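Local coordinates for beta-lactamase OXA-2 (PDB 1K38), which hydrolyses beta-lactam antibiotics, oxacillin among them, to substituted beta-amino acids as a class D serine beta-lactamase, at residues 74-78 with 79-83; 59-63 with 64-68. One frame throughout, in Å; residues are numbered along the deposited sequence.

Both contacts are local and lie in series along the chain. Contact 2 (59-63 with 64-68) comes first, where helix 56-64 ends and turns into a loop; contact 1 (74-78 with 79-83) follows further along that same loop, before helix 92-97. Their centres are about 22 Å apart, yet they meet through F74, whose ring tip CZ packs on V67 CG2 at 3.7 Å. Contact 2 is partly buried against neighbouring helices, away from the annotated sites, whereas contact 1 is a surface turn about 23 Å from the centre of the chain. The R81 side chain of contact 1 lies about 12 Å from that of S51, the predicted acyl-ester serine. Both belong to the penicillin-binding transpeptidase domain, outside its seven-stranded sheet.

Contact 1 of 2, residues 74-78 with 79-83; sequences FRWDG and VNRGF
D77 and R81 meet from opposite directions in an end-on salt bridge, carboxylate and guanidinium only 20° from coplanar. NH2 of R81 reaches the syn lone pair of D77 OD2 at 2.7 Å, almost straight, while NH1 of R81 gives a second bond to D77 OD1 at 3.0 Å. From the anti side, V79 N donates to the same D77 OD1 (2.8 Å), so three N-H groups hold the carboxylate and fix its rotation. D77 chi1 of 51° sets CG between its own N and carbonyl carbon, which brings OD1 within bonding distance of V79 N two residues on. V79 CG2 lies against D77 OD1, and V79 CG1 lies above one guanidinium face, displaced toward its rim. W76 ties down the next carbonyl: its NE1 donates to V79 O at 2.9 Å, with the oxygen near the ring plane, while G78 CA rests 3.3 Å above the centre of the ring. Further on, N80 OD1 accepts from G82 N in an Asx turn. This surface turn belongs to the loop between helices 56-64 and 92-97; D89 and N87, later in the loop, bind the backbone N of W76 and R81 respectively, and R81 makes a cation-pi contact with W102 of helix 101-111.

Contact 2 of 2, residues 59-63 with 64-68; sequences LFALD and AGAVR
A61 O, in the last turn of helix 56-64, accepts a hydrogen bond from A66 N at 2.8 Å in the carbonyl plane and a weak one from V67 N, as the chain folds back over the helix end. The preceding turn is still helical, with A64 N bonded to F60 O at 2.9 Å. A61 CB meets A66 CB at 4.0 Å and V67 CG1 at 3.7 Å. With chi1 at 55°, V67 directs CG1 at A61 CB and also at CD2 of L62, the latter likewise at 3.7 Å. L62 crosses V67 at a slant, and its CD2 also touches the carbonyl oxygen of V67.

The backbone bonds form a Schellman motif. G65, at C-prime, takes up the positive phi (80°) that turns the chain out of the helix, and its N makes the weak second bond of the motif to L62 O at 3.2 Å, while A66 N to A61 O supplies the longer loop. A water donates to both L62 O and V67 O, at 2.8 and 2.7 Å, joining the helix end to the loop that returns beside it.

Around this cap, A61 and V67 pack on F107 of helix 101-111, L62 leans on H168 and L171 of helix 166-175, and A64 touches K115 and Y119 of helix 113-122. D63 OD1 is hydrogen-bonded to the hydroxyl of Y119, whose ring stacks with F60.

Contact 1 of 2, residues 74-78 with 79-83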
loop_
_atom_site.group_PDB
_atom_site.type_symbol
_atom_site.label_atom_id
_atom_site.label_comp_id
_atom_site.label_asym_id
_atom_site.label_seq_id
_atom_site.Cartn_x
_atom_site.Cartn_y
_atom_site.Cartn_z
ATOM N N PHE A 74 -7.646 -16.413 11.072
ATOM C CA PHE A 74 -8.341 -17.656 10.772
ATOM C C PHE A 74 -7.406 -18.787 11.179
ATOM O O PHE A 74 -6.245 -18.819 10.780
ATOM C CB PHE A 74 -8.698 -17.710 9.288
ATOM C CG PHE A 74 -9.581 -16.577 8.857
ATOM C CD1 PHE A 74 -9.032 -15.359 8.468
ATOM C CD2 PHE A 74 -10.966 -16.694 8.924
ATOM C CE1 PHE A 74 -9.848 -14.272 8.156
ATOM C CE2 PHE A 74 -11.795 -15.612 8.614
ATOM C CZ PHE A 74 -11.232 -14.398 8.230
ATOM N N ARG A 75 -7.920 -19.702 11.993
ATOM C CA ARG A 75 -7.129 -20.811 12.515
ATOM C C ARG A 75 -6.908 -21.998 11.584
ATOM O O ARG A 75 -7.849 -22.543 11.009
ATOM C CB ARG A 75 -7.751 -21.304 13.825
ATOM C CG ARG A 75 -7.985 -20.198 14.845
ATOM C CD ARG A 75 -6.686 -19.500 15.221
ATOM N NE ARG A 75 -6.923 -18.325 16.056
ATOM C CZ ARG A 75 -5.963 -17.538 16.531
ATOM N NH1 ARG A 75 -4.691 -17.796 16.258
ATOM N NH2 ARG A 75 -6.275 -16.485 17.275
ATOM N N TRP A 76 -5.642 -22.389 11.464
ATOM C CA TRP A 76 -5.225 -23.519 10.640
ATOM C C TRP A 76 -5.669 -24.810 11.330
ATOM O O TRP A 76 -5.575 -24.927 12.555
ATOM C CB TRP A 76 -3.699 -23.481 10.481
ATOM C CG TRP A 76 -3.079 -24.672 9.812
ATOM C CD1 TRP A 76 -3.454 -25.244 8.628
ATOM C CD2 TRP A 76 -1.927 -25.399 10.262
ATOM N NE1 TRP A 76 -2.604 -26.279 8.312
ATOM C CE2 TRP A 76 -1.659 -26.396 9.297
ATOM C CE3 TRP A 76 -1.096 -25.303 11.386
ATOM C CZ2 TRP A 76 -0.589 -27.291 9.421
ATOM C CZ3 TRP A 76 -0.031 -26.195 11.510
ATOM C CH2 TRP A 76 0.210 -27.175 10.532
ATOM N N ASP A 77 -6.154 -25.771 10.548
ATOM C CA ASP A 77 -6.624 -27.040 11.099
ATOM C C ASP A 77 -5.515 -28.026 11.457
ATOM O O ASP A 77 -5.783 -29.090 12.020
ATOM C CB ASP A 77 -7.603 -27.714 10.131
ATOM C CG ASP A 77 -7.055 -27.821 8.718
ATOM O OD1 ASP A 77 -5.829 -28.011 8.560
ATOM O OD2 ASP A 77 -7.856 -27.725 7.765
ATOM N N GLY A 78 -4.274 -27.680 11.132
ATOM C CA GLY A 78 -3.164 -28.562 11.444
ATOM C C GLY A 78 -2.829 -29.538 10.332
ATOM O O GLY A 78 -1.879 -30.313 10.446
ATOM N N VAL A 79 -3.609 -29.505 9.255
ATOM C CA VAL A 79 -3.389 -30.390 8.116
ATOM C C VAL A 79 -2.227 -29.886 7.262
ATOM O O VAL A 79 -2.193 -28.724 6.870
ATOM C CB VAL A 79 -4.658 -30.487 7.234
ATOM C CG1 VAL A 79 -4.365 -31.285 5.968
ATOM C CG2 VAL A 79 -5.784 -31.142 8.019
ATOM N N ASN A 80 -1.276 -30.770 6.977
ATOM C CA ASN A 80 -0.123 -30.396 6.168
ATOM C C ASN A 80 -0.493 -30.411 4.691
ATOM O O ASN A 80 -0.541 -31.470 4.062
ATOM C CB ASN A 80 1.043 -31.355 6.421
ATOM C CG ASN A 80 2.324 -30.907 5.743
ATOM O OD1 ASN A 80 2.377 -29.841 5.130
ATOM N ND2 ASN A 80 3.364 -31.723 5.847
ATOM N N ARG A 81 -0.766 -29.233 4.142
ATOM C CA ARG A 81 -1.133 -29.124 2.738
ATOM C C ARG A 81 0.096 -28.984 1.850
ATOM O O ARG A 81 -0.017 -28.753 0.648
ATOM C CB ARG A 81 -2.073 -27.934 2.537
ATOM C CG ARG A 81 -3.409 -28.108 3.238
ATOM C CD ARG A 81 -4.339 -26.930 3.004
ATOM N NE ARG A 81 -5.679 -27.217 3.513
ATOM C CZ ARG A 81 -5.981 -27.355 4.800
ATOM N NH1 ARG A 81 -5.039 -27.228 5.727
ATOM N NH2 ARG A 81 -7.224 -27.633 5.163
ATOM N N GLY A 82 1.273 -29.126 2.450
ATOM C CA GLY A 82 2.504 -29.028 1.690
ATOM C C GLY A 82 2.873 -27.617 1.280
ATOM O O GLY A 82 3.420 -27.412 0.199
ATOM N N PHE A 83 2.563 -26.642 2.131
ATOM C CA PHE A 83 2.889 -25.242 1.858
ATOM C C PHE A 83 3.115 -24.529 3.183
ATOM O O PHE A 83 2.171 -24.314 3.943
ATOM C CB PHE A 83 1.754 -24.532 1.109
ATOM C CG PHE A 83 1.309 -25.234 -0.142
ATOM C CD1 PHE A 83 0.092 -25.907 -0.176
ATOM C CD2 PHE A 83 2.097 -25.218 -1.287
ATOM C CE1 PHE A 83 -0.336 -26.553 -1.329
ATOM C CE2 PHE A 83 1.678 -25.863 -2.450
ATOM C CZ PHE A 83 0.457 -26.531 -2.469
#

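Contact 2 of 2, residues 59-63 with 64-68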
loop_
_atom_site.group_PDB
_atom_site.type_symbol
_atom_site.label_atom_id
_atom_site.label_comp_id
_atom_site.label_asym_id
_atom_site.label_seq_id
_atom_site.Cartn_x
_atom_site.Cartn_y
_atom_site.Cartn_z
ATOM N N LEU A 59 -13.312 -8.885 -1.780
ATOM C CA LEU A 59 -14.353 -7.861 -1.749
ATOM C C LEU A 59 -15.673 -8.532 -1.359
ATOM O O LEU A 59 -16.413 -8.014 -0.524
ATOM C CB LEU A 59 -14.495 -7.185 -3.116
ATOM C CG LEU A 59 -13.307 -6.354 -3.614
ATOM C CD1 LEU A 59 -13.547 -5.932 -5.055
ATOM C CD2 LEU A 59 -13.124 -5.134 -2.718
ATOM N N PHE A 60 -15.963 -9.685 -1.962
ATOM C CA PHE A 60 -17.192 -10.421 -1.648
ATOM C C PHE A 60 -17.251 -10.724 -0.153
ATOM O O PHE A 60 -18.271 -10.495 0.500
ATOM C CB PHE A 60 -17.247 -11.772 -2.378
ATOM C CG PHE A 60 -17.361 -11.682 -3.878
ATOM C CD1 PHE A 60 -17.227 -10.474 -4.558
ATOM C CD2 PHE A 60 -17.576 -12.843 -4.620
ATOM C CE1 PHE A 60 -17.305 -10.427 -5.954
ATOM C CE2 PHE A 60 -17.656 -12.805 -6.010
ATOM C CZ PHE A 60 -17.520 -11.598 -6.678
ATOM N N ALA A 61 -16.153 -11.266 0.368
ATOM C CA ALA A 61 -16.049 -11.648 1.773
ATOM C C ALA A 61 -16.200 -10.475 2.736
ATOM O O ALA A 61 -16.864 -10.595 3.765
ATOM C CB ALA A 61 -14.719 -12.361 2.019
ATOM N N LEU A 62 -15.581 -9.344 2.414
ATOM C CA LEU A 62 -15.682 -8.170 3.274
ATOM C C LEU A 62 -17.111 -7.632 3.237
ATOM O O LEU A 62 -17.673 -7.250 4.269
ATOM C CB LEU A 62 -14.708 -7.084 2.805
ATOM C CG LEU A 62 -13.222 -7.333 3.086
ATOM C CD1 LEU A 62 -12.383 -6.451 2.169
ATOM C CD2 LEU A 62 -12.913 -7.051 4.550
ATOM N N ASP A 63 -17.695 -7.611 2.044
ATOM C CA ASP A 63 -19.052 -7.111 1.870
ATOM C C ASP A 63 -20.074 -7.987 2.586
ATOM O O ASP A 63 -21.033 -7.480 3.163
ATOM C CB ASP A 63 -19.399 -7.024 0.380
ATOM C CG ASP A 63 -20.714 -6.314 0.131
ATOM O OD1 ASP A 63 -21.767 -6.986 0.119
ATOM O OD2 ASP A 63 -20.694 -5.078 -0.039
ATOM N N ALA A 64 -19.853 -9.298 2.560
ATOM C CA ALA A 64 -20.767 -10.248 3.197
ATOM C C ALA A 64 -20.508 -10.405 4.692
ATOM O O ALA A 64 -21.290 -11.044 5.401
ATOM C CB ALA A 64 -20.662 -11.604 2.513
ATOM N N GLY A 65 -19.412 -9.826 5.168
ATOM C CA GLY A 65 -19.085 -9.927 6.578
ATOM C C GLY A 65 -18.437 -11.247 6.946
ATOM O O GLY A 65 -18.403 -11.614 8.122
ATOM N N ALA A 66 -17.929 -11.968 5.946
ATOM C CA ALA A 66 -17.260 -13.244 6.183
ATOM C C ALA A 66 -15.921 -12.969 6.854
ATOM O O ALA A 66 -15.366 -13.827 7.534
ATOM C CB ALA A 66 -17.051 -13.992 4.868
ATOM N N VAL A 67 -15.402 -11.763 6.636
ATOM C CA VAL A 67 -14.156 -11.328 7.252
ATOM C C VAL A 67 -14.359 -9.860 7.621
ATOM O O VAL A 67 -14.888 -9.077 6.829
ATOM C CB VAL A 67 -12.940 -11.493 6.298
ATOM C CG1 VAL A 67 -13.183 -10.765 4.980
ATOM C CG2 VAL A 67 -11.681 -10.978 6.979
ATOM N N ARG A 68 -13.951 -9.500 8.834
ATOM C CA ARG A 68 -14.121 -8.139 9.340
ATOM C C ARG A 68 -13.103 -7.129 8.825
ATOM O O ARG A 68 -13.466 -6.056 8.347
ATOM C CB ARG A 68 -14.067 -8.139 10.871
ATOM C CG ARG A 68 -15.097 -9.028 11.551
ATOM C CD ARG A 68 -15.018 -8.872 13.070
ATOM N NE ARG A 68 -13.752 -9.356 13.619
ATOM C CZ ARG A 68 -13.479 -10.634 13.857
ATOM N NH1 ARG A 68 -14.383 -11.568 13.597
ATOM N NH2 ARG A 68 -12.298 -10.980 14.351
HETATM O O HOH W 1 -16.582 -6.929 6.778
#